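Local coordinates for D-aminopeptidase (Burkholderia sp. LK4, PDB 5TZB), which probably hydrolyses peptides with an N-terminal beta-amino acid or D-amino acid, as a beta-aminopeptidase of the Ntn-hydrolase type, at residues V47-C52 against G176-G181; D124-N129 against P143-T148; A220-R225 against E347-A352; E237-V242 against Q371-D376; V284-V289 against S297-L302. All blocks are in the same frame, centred on the assembly; numbering follows the deposited sequence.

Contact 1: V47-C52 against G176-G181; sequences VRVGHC and GPVAEG
Strand 48-56, an outermost strand of the five-stranded mixed sheet within this chain, turns Val49 and His51 toward Val178 and Ala179 of the irregular loop that follows helix 163-172. The loop thus lies over one face of this outermost strand, and two valines and one imidazole carry the contact. Val49 and Val178 cross at about a right angle: Val49 CG1 lies 3.8 Å from Val178 CG1, and Val49 CG2 lies 4.1 Å from Val178 CG2. Two residues further on, the His51 ring reaches across to the loop. Its CG is turned away from the carbonyl carbon and lies beside the backbone N (chi1 -62°), which carries NE2 to the carbonyl of Ala179. NE2 donates to Ala179 O at 2.9 Å; the bond is moderately bent, with an N-H...O angle of 146°, and the oxygen stands 21° out of the imidazole plane. At the other nitrogen, ND1 is hydrogen-bonded to Thr68 OG1 on strand 63-71. The ring is therefore held at both nitrogens, one bond leading into the sheet and one out to the loop, which leaves it little freedom to rotate. Further along the loop, Glu180 forms a salt bridge with Arg22. Two methyls flank the NE2-CD2 side of the imidazole: Val178 CG1 approaches NE2 of His51 obliquely at 3.9 Å, and Ala179 CB sits 4.0 Å from His51 CD2.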
# COMPACT_ATOMS: atom_id res chain seq x y z
N VAL C 47 20.20 -18.04 12.59
CA VAL C 47 20.46 -17.24 11.39
C VAL C 47 21.92 -17.39 10.95
O VAL C 47 22.86 -17.27 11.75
CB VAL C 47 20.09 -15.76 11.65
CG1 VAL C 47 20.45 -14.88 10.45
CG2 VAL C 47 18.60 -15.64 11.96
N ARG C 48 22.10 -17.64 9.66
CA ARG C 48 23.42 -17.92 9.10
C ARG C 48 23.72 -16.97 7.93
O ARG C 48 22.80 -16.60 7.19
CB ARG C 48 23.50 -19.39 8.63
CG ARG C 48 23.35 -20.46 9.74
CD ARG C 48 23.18 -21.87 9.16
NE ARG C 48 21.85 -22.12 8.60
CZ ARG C 48 21.62 -22.84 7.51
NH1 ARG C 48 22.63 -23.34 6.82
NH2 ARG C 48 20.38 -23.04 7.08
N VAL C 49 24.98 -16.59 7.77
CA VAL C 49 25.38 -15.69 6.68
C VAL C 49 26.60 -16.22 5.94
O VAL C 49 27.55 -16.70 6.56
CB VAL C 49 25.70 -14.25 7.20
CG1 VAL C 49 26.11 -13.34 6.04
CG2 VAL C 49 24.52 -13.66 7.90
N GLY C 50 26.57 -16.14 4.61
CA GLY C 50 27.71 -16.55 3.80
C GLY C 50 27.99 -15.57 2.67
O GLY C 50 27.06 -15.02 2.09
N HIS C 51 29.26 -15.34 2.36
CA HIS C 51 29.65 -14.45 1.27
C HIS C 51 30.34 -15.26 0.17
O HIS C 51 30.96 -16.29 0.44
CB HIS C 51 30.62 -13.35 1.73
CG HIS C 51 30.07 -12.40 2.75
ND1 HIS C 51 28.90 -11.69 2.57
CD2 HIS C 51 30.59 -11.97 3.93
CE1 HIS C 51 28.69 -10.91 3.61
NE2 HIS C 51 29.70 -11.05 4.45
N CYS C 52 30.21 -14.81 -1.07
CA CYS C 52 31.12 -15.20 -2.14
C CYS C 52 31.61 -13.93 -2.80
O CYS C 52 30.82 -13.15 -3.32
CB CYS C 52 30.46 -16.13 -3.16
SG CYS C 52 31.56 -16.54 -4.55
N GLY C 176 27.83 -17.03 13.89
CA GLY C 176 29.03 -16.37 14.36
C GLY C 176 29.35 -15.06 13.65
O GLY C 176 28.49 -14.49 12.99
N PRO C 177 30.60 -14.58 13.79
CA PRO C 177 31.04 -13.31 13.20
C PRO C 177 30.81 -13.24 11.69
O PRO C 177 31.00 -14.24 10.99
CB PRO C 177 32.54 -13.27 13.52
CG PRO C 177 32.68 -14.13 14.74
CD PRO C 177 31.67 -15.23 14.56
N VAL C 178 30.41 -12.07 11.20
CA VAL C 178 30.12 -11.87 9.79
C VAL C 178 31.10 -10.84 9.20
O VAL C 178 31.22 -9.74 9.72
CB VAL C 178 28.68 -11.35 9.58
CG1 VAL C 178 28.40 -11.13 8.10
CG2 VAL C 178 27.67 -12.30 10.20
N ALA C 179 31.77 -11.19 8.11
CA ALA C 179 32.71 -10.27 7.48
C ALA C 179 31.98 -9.06 6.89
O ALA C 179 30.87 -9.18 6.35
CB ALA C 179 33.52 -10.98 6.39
N GLU C 180 32.59 -7.89 7.01
CA GLU C 180 31.96 -6.65 6.57
C GLU C 180 32.76 -5.91 5.49
O GLU C 180 33.86 -6.32 5.13
CB GLU C 180 31.72 -5.72 7.77
CG GLU C 180 30.78 -6.31 8.82
CD GLU C 180 30.64 -5.42 10.05
OE1 GLU C 180 31.67 -5.06 10.67
OE2 GLU C 180 29.49 -5.06 10.38
N GLY C 181 32.18 -4.85 4.96
CA GLY C 181 32.86 -4.03 3.96
C GLY C 181 32.70 -4.58 2.55
O GLY C 181 31.63 -5.08 2.17

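Contact 2: D124-N129 against P143-T148; sequences DALVAN and PVVMET
Pro143 meets Leu126 and Val127 where helix 119-129 lies against the start of strand 144-148, inside the beta-alpha-beta unit formed by strand 111-115, the helix and this strand. The proline ring fits against two consecutive helix residues. Its CB and CG both approach Leu126 CB at 3.7 Å, the two side chains sliding past each other in opposite directions. Val127 comes from another side, at about a right angle, and its CG2 touches Pro143 CD at 3.7 Å. That methyl points away from the carbonyl carbon and lies beside the backbone N of Val127, which brings it against CG and CD of the ring. Val144 turns away from the helix, and its backbone pairs with Ala112 of the parallel strand 111-115. Val145 then faces the helix again, between Leu126 and the helix's earlier residues Val119 and Val122. All four touching residues are buried. Helix 119-129 also borders a second subunit, in which the amides of Gly120 and Ala121 bind the Asp124 carboxylate. Toward the strand, the tip of Leu126 bridges the proline and the valine: its CD1 lies 3.9 Å from Pro143 CB and 4.0 Å from Val145 CG2.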
# COMPACT_ATOMS: atom_id res chain seq x y z
N ASP C 124 17.28 -17.80 -9.75
CA ASP C 124 17.00 -19.11 -10.33
C ASP C 124 17.99 -20.15 -9.82
O ASP C 124 17.69 -21.35 -9.80
CB ASP C 124 16.99 -19.04 -11.86
CG ASP C 124 15.67 -18.46 -12.40
OD1 ASP C 124 14.90 -17.89 -11.59
OD2 ASP C 124 15.40 -18.58 -13.62
N ALA C 125 19.17 -19.71 -9.39
CA ALA C 125 20.13 -20.62 -8.76
C ALA C 125 19.60 -21.08 -7.41
O ALA C 125 19.78 -22.22 -7.02
CB ALA C 125 21.48 -19.95 -8.61
N LEU C 126 18.94 -20.18 -6.68
CA LEU C 126 18.34 -20.53 -5.40
C LEU C 126 17.15 -21.48 -5.60
O LEU C 126 16.92 -22.38 -4.79
CB LEU C 126 17.92 -19.26 -4.64
CG LEU C 126 19.08 -18.44 -4.07
CD1 LEU C 126 18.60 -17.16 -3.44
CD2 LEU C 126 19.86 -19.24 -3.03
N VAL C 127 16.42 -21.32 -6.71
CA VAL C 127 15.37 -22.27 -7.04
C VAL C 127 15.94 -23.66 -7.30
O VAL C 127 15.47 -24.66 -6.71
CB VAL C 127 14.57 -21.85 -8.27
CG1 VAL C 127 13.63 -22.96 -8.66
CG2 VAL C 127 13.81 -20.55 -8.00
N ALA C 128 16.95 -23.74 -8.15
CA ALA C 128 17.58 -25.01 -8.47
C ALA C 128 18.10 -25.70 -7.22
O ALA C 128 18.07 -26.93 -7.13
CB ALA C 128 18.71 -24.82 -9.47
N ASN C 129 18.55 -24.91 -6.25
CA ASN C 129 19.10 -25.46 -5.01
C ASN C 129 18.08 -26.25 -4.18
O ASN C 129 18.45 -27.07 -3.34
CB ASN C 129 19.72 -24.36 -4.16
CG ASN C 129 20.50 -24.91 -2.97
OD1 ASN C 129 21.43 -25.70 -3.15
ND2 ASN C 129 20.15 -24.48 -1.77
N PRO C 143 12.39 -17.40 -4.23
CA PRO C 143 13.48 -16.83 -3.41
C PRO C 143 13.50 -15.29 -3.35
O PRO C 143 13.09 -14.61 -4.29
CB PRO C 143 14.75 -17.35 -4.10
CG PRO C 143 14.29 -18.54 -4.96
CD PRO C 143 12.90 -18.18 -5.37
N VAL C 144 13.95 -14.76 -2.22
CA VAL C 144 14.08 -13.32 -2.07
C VAL C 144 15.50 -12.89 -2.43
O VAL C 144 16.46 -13.29 -1.77
CB VAL C 144 13.75 -12.85 -0.64
CG1 VAL C 144 14.01 -11.33 -0.49
CG2 VAL C 144 12.28 -13.17 -0.28
N VAL C 145 15.63 -12.11 -3.49
CA VAL C 145 16.92 -11.60 -3.90
C VAL C 145 16.80 -10.09 -4.01
O VAL C 145 15.82 -9.59 -4.58
CB VAL C 145 17.40 -12.21 -5.23
CG1 VAL C 145 18.79 -11.67 -5.59
CG2 VAL C 145 17.45 -13.72 -5.13
N MET C 146 17.75 -9.38 -3.41
CA MET C 146 17.75 -7.92 -3.45
C MET C 146 19.10 -7.47 -3.98
O MET C 146 20.02 -8.28 -4.10
CB MET C 146 17.45 -7.35 -2.07
CG MET C 146 16.02 -7.68 -1.62
SD MET C 146 15.62 -7.08 0.03
CE MET C 146 16.48 -8.31 1.02
N GLU C 147 19.24 -6.18 -4.30
CA GLU C 147 20.42 -5.72 -5.00
C GLU C 147 20.78 -4.27 -4.74
O GLU C 147 19.93 -3.48 -4.32
CB GLU C 147 20.25 -5.91 -6.52
CG GLU C 147 19.04 -5.19 -7.12
CD GLU C 147 19.25 -3.68 -7.33
OE1 GLU C 147 20.41 -3.23 -7.47
OE2 GLU C 147 18.24 -2.95 -7.36
N THR C 148 22.03 -3.92 -5.00
CA THR C 148 22.44 -2.53 -5.19
C THR C 148 23.38 -2.48 -6.42
O THR C 148 23.82 -3.52 -6.92
CB THR C 148 23.12 -1.96 -3.92
OG1 THR C 148 24.24 -2.77 -3.58
CG2 THR C 148 22.13 -1.94 -2.73

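Contact 3: A220-R225 against E347-A352; sequences ANYGVR and EAIVNA
Tyr222 offers the edge of its ring to Ile349, and the methyl CG2 of that isoleucine lies near the ring plane, 3.7 Å from Tyr222 OH and 4.0 Å from Tyr222 CE2. The two side chains cross at about a right angle, so the phenol end is met from the side by one branch. Beside this pair the packing is sparer: Ala220 CB faces Ala352 CB at 4.4 Å, one helical turn on from Ile349. Ring placement begins at the first torsion of the tyrosine, where CG stands between the backbone N and the carbonyl carbon (chi1 79°), swinging the phenol back toward the helix although CB itself does not head that way. In the next shell, Leu286 and Val289 touch both Tyr222 and Ile349, and Ile260 does the same from the sheet. Asn221 helps tie the loop down: its OD1 accepts from Ile190 N and its ND2 binds Tyr149 O. The exit of strand 213-220 is thereby closed against helix 331-355, with helix 272-289 and strand 260-266 bordering the same apolar cluster and strand 190-191 touching Ala220 and Tyr222 through Cys191.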
# COMPACT_ATOMS: atom_id res chain seq x y z
N ALA C 220 25.17 -1.47 1.92
CA ALA C 220 25.08 -0.01 1.85
C ALA C 220 25.81 0.53 0.63
O ALA C 220 27.02 0.32 0.47
CB ALA C 220 25.64 0.62 3.13
N ASN C 221 25.06 1.23 -0.22
CA ASN C 221 25.55 1.75 -1.48
C ASN C 221 24.90 3.09 -1.82
O ASN C 221 24.61 3.37 -2.98
CB ASN C 221 25.26 0.74 -2.60
CG ASN C 221 25.99 1.05 -3.89
OD1 ASN C 221 27.20 1.24 -3.90
ND2 ASN C 221 25.24 1.10 -5.00
N TYR C 222 24.67 3.92 -0.81
CA TYR C 222 23.88 5.14 -0.99
C TYR C 222 24.65 6.37 -0.49
O TYR C 222 25.64 6.24 0.22
CB TYR C 222 22.55 5.04 -0.21
CG TYR C 222 22.82 5.32 1.25
CD1 TYR C 222 22.64 6.59 1.78
CD2 TYR C 222 23.31 4.32 2.08
CE1 TYR C 222 22.96 6.87 3.10
CE2 TYR C 222 23.63 4.59 3.41
CZ TYR C 222 23.44 5.87 3.91
OH TYR C 222 23.75 6.16 5.23
N GLY C 223 24.16 7.56 -0.83
CA GLY C 223 24.48 8.75 -0.06
C GLY C 223 25.55 9.67 -0.57
O GLY C 223 26.54 9.26 -1.19
N VAL C 224 25.35 10.95 -0.30
CA VAL C 224 26.35 11.93 -0.66
C VAL C 224 27.24 12.22 0.55
O VAL C 224 26.82 12.10 1.71
CB VAL C 224 25.72 13.23 -1.19
CG1 VAL C 224 24.68 12.90 -2.26
CG2 VAL C 224 25.05 13.97 -0.09
N ARG C 225 28.47 12.59 0.25
CA ARG C 225 29.50 12.82 1.25
C ARG C 225 29.08 13.72 2.43
O ARG C 225 29.11 13.28 3.59
CB ARG C 225 30.72 13.44 0.56
CG ARG C 225 31.87 13.74 1.49
CD ARG C 225 32.54 12.47 2.03
NE ARG C 225 33.12 11.62 0.99
CZ ARG C 225 34.24 11.92 0.32
NH1 ARG C 225 34.88 13.06 0.55
NH2 ARG C 225 34.71 11.08 -0.60
N GLU C 347 23.90 1.31 13.17
CA GLU C 347 25.27 0.85 13.43
C GLU C 347 25.80 -0.06 12.31
O GLU C 347 27.00 -0.04 12.00
CB GLU C 347 25.38 0.11 14.76
CG GLU C 347 26.83 -0.24 15.11
CD GLU C 347 27.00 -0.80 16.51
OE1 GLU C 347 26.02 -0.79 17.28
OE2 GLU C 347 28.13 -1.22 16.85
N ALA C 348 24.90 -0.82 11.70
CA ALA C 348 25.28 -1.72 10.62
C ALA C 348 25.86 -0.91 9.47
O ALA C 348 26.89 -1.28 8.91
CB ALA C 348 24.08 -2.53 10.15
N ILE C 349 25.21 0.21 9.15
CA ILE C 349 25.68 1.08 8.08
C ILE C 349 27.04 1.67 8.42
O ILE C 349 27.96 1.65 7.60
CB ILE C 349 24.67 2.22 7.79
CG1 ILE C 349 23.36 1.63 7.24
CG2 ILE C 349 25.26 3.22 6.80
CD1 ILE C 349 22.19 2.60 7.25
N VAL C 350 27.20 2.20 9.64
CA VAL C 350 28.49 2.78 10.01
C VAL C 350 29.57 1.68 10.04
O VAL C 350 30.72 1.92 9.64
CB VAL C 350 28.43 3.51 11.37
CG1 VAL C 350 29.77 4.17 11.69
CG2 VAL C 350 27.33 4.58 11.34
N ASN C 351 29.19 0.47 10.45
CA ASN C 351 30.13 -0.66 10.41
C ASN C 351 30.62 -0.96 8.99
O ASN C 351 31.77 -1.31 8.79
CB ASN C 351 29.51 -1.92 11.02
CG ASN C 351 29.69 -1.99 12.54
OD1 ASN C 351 30.52 -1.29 13.12
ND2 ASN C 351 28.94 -2.88 13.17
N ALA C 352 29.73 -0.82 8.01
CA ALA C 352 30.11 -1.04 6.61
C ALA C 352 31.20 -0.06 6.18
O ALA C 352 32.17 -0.43 5.52
CB ALA C 352 28.89 -0.92 5.68

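Contact 4: E237-V242 against Q371-D376; sequences EVLRHV and QARLLD
Val242 presses its isopropyl end against one face of the Arg373 guanidinium, the two side chains coming from opposite directions. Both valine methyls, CG1 and CG2, lie 3.4 Å from Arg373 NH1, and CG1 is 3.8 Å from Arg373 CZ, so the flat group is met over its NH1 side. The arginine leaves the helix with CG anti to the backbone N (chi1 -173°) and bends at the third torsion (chi3 58°), which sets the guanidinium across the valine. Nearer the backbone of the arginine, its aliphatic part serves a second neighbour: Leu239 CD2 touches Arg373 CG at 3.9 Å, the leucine side chain crossing the arginine at a slant. Leu239 and Val242 are the two ends of a type I beta turn, and the arginine belongs to the first turn of helix 371-380 near the C-terminus, so a loop turn is packed against a helix start. What keeps the guanidinium in place lies just before that helix: NE donates to Leu369 O, NH1 forms a salt bridge with Glu367, and NH2 makes a weak bond to Gly368 O. Phe194 of strand 194-195 touches all three side chains. Within the turn, the His241 ring has Val242 CG2 3.6 Å above one face, offset toward the rim, and O of Val238, just before the turn, in plane at its edge. The preceding Glu237 makes a salt bridge with Arg29 of the third subunit.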
# COMPACT_ATOMS: atom_id res chain seq x y z
N GLU C 237 30.37 16.84 7.05
CA GLU C 237 30.62 18.24 6.75
C GLU C 237 32.10 18.60 6.85
O GLU C 237 32.56 19.54 6.20
CB GLU C 237 29.80 19.13 7.68
CG GLU C 237 28.29 19.00 7.47
CD GLU C 237 27.48 19.94 8.37
OE1 GLU C 237 28.08 20.80 9.05
OE2 GLU C 237 26.24 19.83 8.36
N VAL C 238 32.86 17.85 7.65
CA VAL C 238 34.29 18.11 7.76
C VAL C 238 35.11 17.04 7.02
O VAL C 238 36.31 16.87 7.27
CB VAL C 238 34.77 18.18 9.24
CG1 VAL C 238 34.07 19.32 9.96
CG2 VAL C 238 34.50 16.86 9.94
N LEU C 239 34.46 16.32 6.10
CA LEU C 239 35.14 15.30 5.31
C LEU C 239 34.98 15.53 3.81
O LEU C 239 35.23 14.64 3.00
CB LEU C 239 34.62 13.90 5.68
CG LEU C 239 35.00 13.32 7.04
CD1 LEU C 239 34.31 11.98 7.24
CD2 LEU C 239 36.52 13.15 7.18
N ARG C 240 34.54 16.73 3.43
CA ARG C 240 34.36 17.03 2.01
C ARG C 240 35.65 17.04 1.21
O ARG C 240 35.62 16.81 0.00
CB ARG C 240 33.63 18.36 1.82
CG ARG C 240 32.21 18.38 2.38
CD ARG C 240 31.54 19.69 2.03
NE ARG C 240 31.34 20.53 3.21
CZ ARG C 240 30.16 21.01 3.59
NH1 ARG C 240 29.07 20.77 2.87
NH2 ARG C 240 30.08 21.76 4.68
N HIS C 241 36.78 17.29 1.86
CA HIS C 241 38.06 17.45 1.15
C HIS C 241 38.59 16.14 0.56
O HIS C 241 39.36 16.15 -0.40
CB HIS C 241 39.11 18.04 2.10
CG HIS C 241 39.35 17.20 3.32
ND1 HIS C 241 38.48 17.18 4.39
CD2 HIS C 241 40.35 16.34 3.63
CE1 HIS C 241 38.93 16.34 5.31
NE2 HIS C 241 40.07 15.82 4.87
N VAL C 242 38.20 15.02 1.15
CA VAL C 242 38.68 13.71 0.71
C VAL C 242 38.17 13.42 -0.71
O VAL C 242 37.01 13.71 -1.03
CB VAL C 242 38.25 12.59 1.69
CG1 VAL C 242 38.77 11.24 1.23
CG2 VAL C 242 38.79 12.87 3.08
N GLN C 371 39.58 4.54 9.86
CA GLN C 371 39.31 4.54 11.28
C GLN C 371 39.83 5.83 11.97
O GLN C 371 39.08 6.50 12.70
CB GLN C 371 39.92 3.29 11.89
CG GLN C 371 40.43 3.44 13.30
CD GLN C 371 41.31 2.27 13.69
OE1 GLN C 371 41.27 1.22 13.05
NE2 GLN C 371 42.13 2.46 14.71
N ALA C 372 41.08 6.19 11.73
CA ALA C 372 41.67 7.36 12.36
C ALA C 372 41.03 8.64 11.85
O ALA C 372 40.83 9.60 12.60
CB ALA C 372 43.18 7.39 12.13
N ARG C 373 40.73 8.66 10.55
CA ARG C 373 40.13 9.83 9.93
C ARG C 373 38.71 10.07 10.46
O ARG C 373 38.28 11.23 10.60
CB ARG C 373 40.15 9.67 8.41
CG ARG C 373 39.70 10.90 7.64
CD ARG C 373 40.26 10.90 6.23
NE ARG C 373 39.87 9.71 5.48
CZ ARG C 373 40.24 9.44 4.23
NH1 ARG C 373 41.00 10.30 3.56
NH2 ARG C 373 39.82 8.34 3.63
N LEU C 374 37.99 8.98 10.73
CA LEU C 374 36.66 9.07 11.34
C LEU C 374 36.75 9.60 12.77
O LEU C 374 36.01 10.50 13.16
CB LEU C 374 35.98 7.69 11.35
CG LEU C 374 34.64 7.57 12.07
CD1 LEU C 374 33.59 8.53 11.50
CD2 LEU C 374 34.13 6.14 12.06
N LEU C 375 37.67 9.05 13.55
CA LEU C 375 37.87 9.51 14.92
C LEU C 375 38.24 10.99 14.94
O LEU C 375 37.72 11.74 15.77
CB LEU C 375 38.92 8.66 15.64
CG LEU C 375 38.48 7.25 16.06
CD1 LEU C 375 39.67 6.43 16.52
CD2 LEU C 375 37.43 7.30 17.17
N ASP C 376 39.10 11.42 14.00
CA ASP C 376 39.47 12.84 13.91
C ASP C 376 38.30 13.74 13.57
O ASP C 376 38.17 14.85 14.11
CB ASP C 376 40.57 13.08 12.87
CG ASP C 376 41.93 12.62 13.34
OD1 ASP C 376 42.10 12.42 14.56
OD2 ASP C 376 42.83 12.50 12.48

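Contact 5: V284-V289 against S297-L302; sequences VGLARV and SGDIFL
Leu286 is the one residue of helix segment 284-289 that reaches strand segment 297-302, where it meets Asp299 and Phe301. Its CG lies anti to the backbone N (chi1 171°), which sends its CD2 methyl out toward the sheet. That single methyl does all the touching: it lies near the plane of the Phe301 ring, at the edge, 4.0 Å from CZ, and equally 4.0 Å from Asp299 OD2. The leucine crosses both partners at about a right angle. Asp299 and Phe301 stand two residues apart on the strand and both direct CB toward the helix, so the methyl meets a carboxylate and a ring edge together. Helix 272-289 is the connection between strands 260-266 and 298-305, which run parallel as neighbours, so this is a beta-alpha-beta unit, and Leu286 also packs on Ile260 of strand 260-266 and on Leu89 of a loop. The other carboxylate oxygen, OD1, is held by Ser297 OG in a short hydrogen bond of 2.5 Å, on the syn side and 21° out of the carboxylate plane. OD1 also receives a weak bond from Ile260 N. Over one face of the Phe301 ring stands the backbone O of Asp299, 4.1 Å above the plane and offset toward the rim. Next along the helix, Ala287 O accepts from Arg288 NE of the third subunit, so this part of the helix also lies at a subunit interface.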
# COMPACT_ATOMS: atom_id res chain seq x y z
N VAL C 284 14.31 4.78 9.78
CA VAL C 284 14.77 5.58 10.90
C VAL C 284 16.28 5.43 11.06
O VAL C 284 17.00 6.44 11.21
CB VAL C 284 14.05 5.19 12.20
CG1 VAL C 284 14.55 6.02 13.36
CG2 VAL C 284 12.55 5.36 12.02
N GLY C 285 16.79 4.21 11.01
CA GLY C 285 18.23 4.01 11.10
C GLY C 285 18.99 4.68 9.95
O GLY C 285 19.98 5.39 10.17
N LEU C 286 18.50 4.46 8.73
CA LEU C 286 19.13 5.02 7.53
C LEU C 286 19.15 6.55 7.56
O LEU C 286 20.16 7.17 7.21
CB LEU C 286 18.38 4.53 6.27
CG LEU C 286 18.73 5.15 4.91
CD1 LEU C 286 20.20 4.94 4.54
CD2 LEU C 286 17.78 4.62 3.81
N ALA C 287 18.03 7.14 7.98
CA ALA C 287 17.91 8.60 8.04
C ALA C 287 18.93 9.20 8.99
O ALA C 287 19.45 10.28 8.73
CB ALA C 287 16.51 9.01 8.47
N ARG C 288 19.19 8.51 10.10
CA ARG C 288 20.10 9.05 11.12
C ARG C 288 21.56 9.03 10.66
O ARG C 288 22.39 9.76 11.21
CB ARG C 288 19.90 8.31 12.48
CG ARG C 288 18.57 8.73 13.10
CD ARG C 288 18.16 8.12 14.45
NE ARG C 288 18.62 6.78 14.73
CZ ARG C 288 18.04 5.95 15.60
NH1 ARG C 288 18.54 4.73 15.78
NH2 ARG C 288 16.95 6.32 16.26
N VAL C 289 21.89 8.23 9.66
CA VAL C 289 23.25 8.24 9.09
C VAL C 289 23.37 9.26 7.94
O VAL C 289 24.48 9.67 7.55
CB VAL C 289 23.66 6.84 8.62
CG1 VAL C 289 25.13 6.79 8.22
CG2 VAL C 289 23.40 5.84 9.73
N SER C 297 18.27 6.09 -5.28
CA SER C 297 18.63 5.07 -4.29
C SER C 297 17.54 4.02 -4.05
O SER C 297 16.47 4.32 -3.53
CB SER C 297 19.00 5.77 -2.97
OG SER C 297 19.64 4.88 -2.10
N GLY C 298 17.83 2.77 -4.39
CA GLY C 298 16.90 1.68 -4.13
C GLY C 298 16.94 1.33 -2.66
O GLY C 298 17.79 0.55 -2.21
N ASP C 299 16.02 1.92 -1.90
CA ASP C 299 16.02 1.71 -0.45
C ASP C 299 14.89 0.75 -0.07
O ASP C 299 13.73 1.14 0.07
CB ASP C 299 15.91 3.06 0.27
CG ASP C 299 17.05 4.02 -0.13
OD1 ASP C 299 18.12 3.54 -0.59
OD2 ASP C 299 16.89 5.25 0.01
N ILE C 300 15.25 -0.52 0.05
CA ILE C 300 14.26 -1.59 0.18
C ILE C 300 14.56 -2.44 1.41
O ILE C 300 15.68 -2.94 1.57
CB ILE C 300 14.23 -2.45 -1.10
CG1 ILE C 300 13.84 -1.57 -2.29
CG2 ILE C 300 13.31 -3.66 -0.95
CD1 ILE C 300 13.93 -2.27 -3.65
N PHE C 301 13.56 -2.59 2.28
CA PHE C 301 13.77 -3.19 3.59
C PHE C 301 12.93 -4.44 3.83
O PHE C 301 11.73 -4.48 3.53
CB PHE C 301 13.45 -2.17 4.70
CG PHE C 301 14.00 -0.79 4.45
CD1 PHE C 301 15.27 -0.60 3.91
CD2 PHE C 301 13.24 0.34 4.76
CE1 PHE C 301 15.76 0.69 3.68
CE2 PHE C 301 13.73 1.63 4.53
CZ PHE C 301 14.98 1.80 4.00
N LEU C 302 13.55 -5.46 4.42
CA LEU C 302 12.88 -6.71 4.75
C LEU C 302 13.11 -7.02 6.21
O LEU C 302 14.22 -6.83 6.71
CB LEU C 302 13.40 -7.85 3.88
CG LEU C 302 12.97 -9.29 4.20
CD1 LEU C 302 11.49 -9.48 4.00
CD2 LEU C 302 13.74 -10.24 3.31

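Along the chain, contact 2 is nested within the loop closed by contact 1, and contact 5 within the loops of contacts 3 and 4, whose segments alternate. Contacts 1 and 2 reach the five-stranded sheet; contact 5 lies on the second sheet, yet Met146 and Val144 of 143-148 touch Ile300 and Leu302, so the two sheets pack face to face, consistent with the layered Ntn-hydrolase sandwich. Contacts 3 and 5, with centres 10 Å apart, share the cluster where Tyr222 meets helix 272-289. Contact 4 lies outermost, about 37 Å from contact 2 between centres, and is joined to contact 3 through Arg225. Contacts 4 and 5 both border the third subunit.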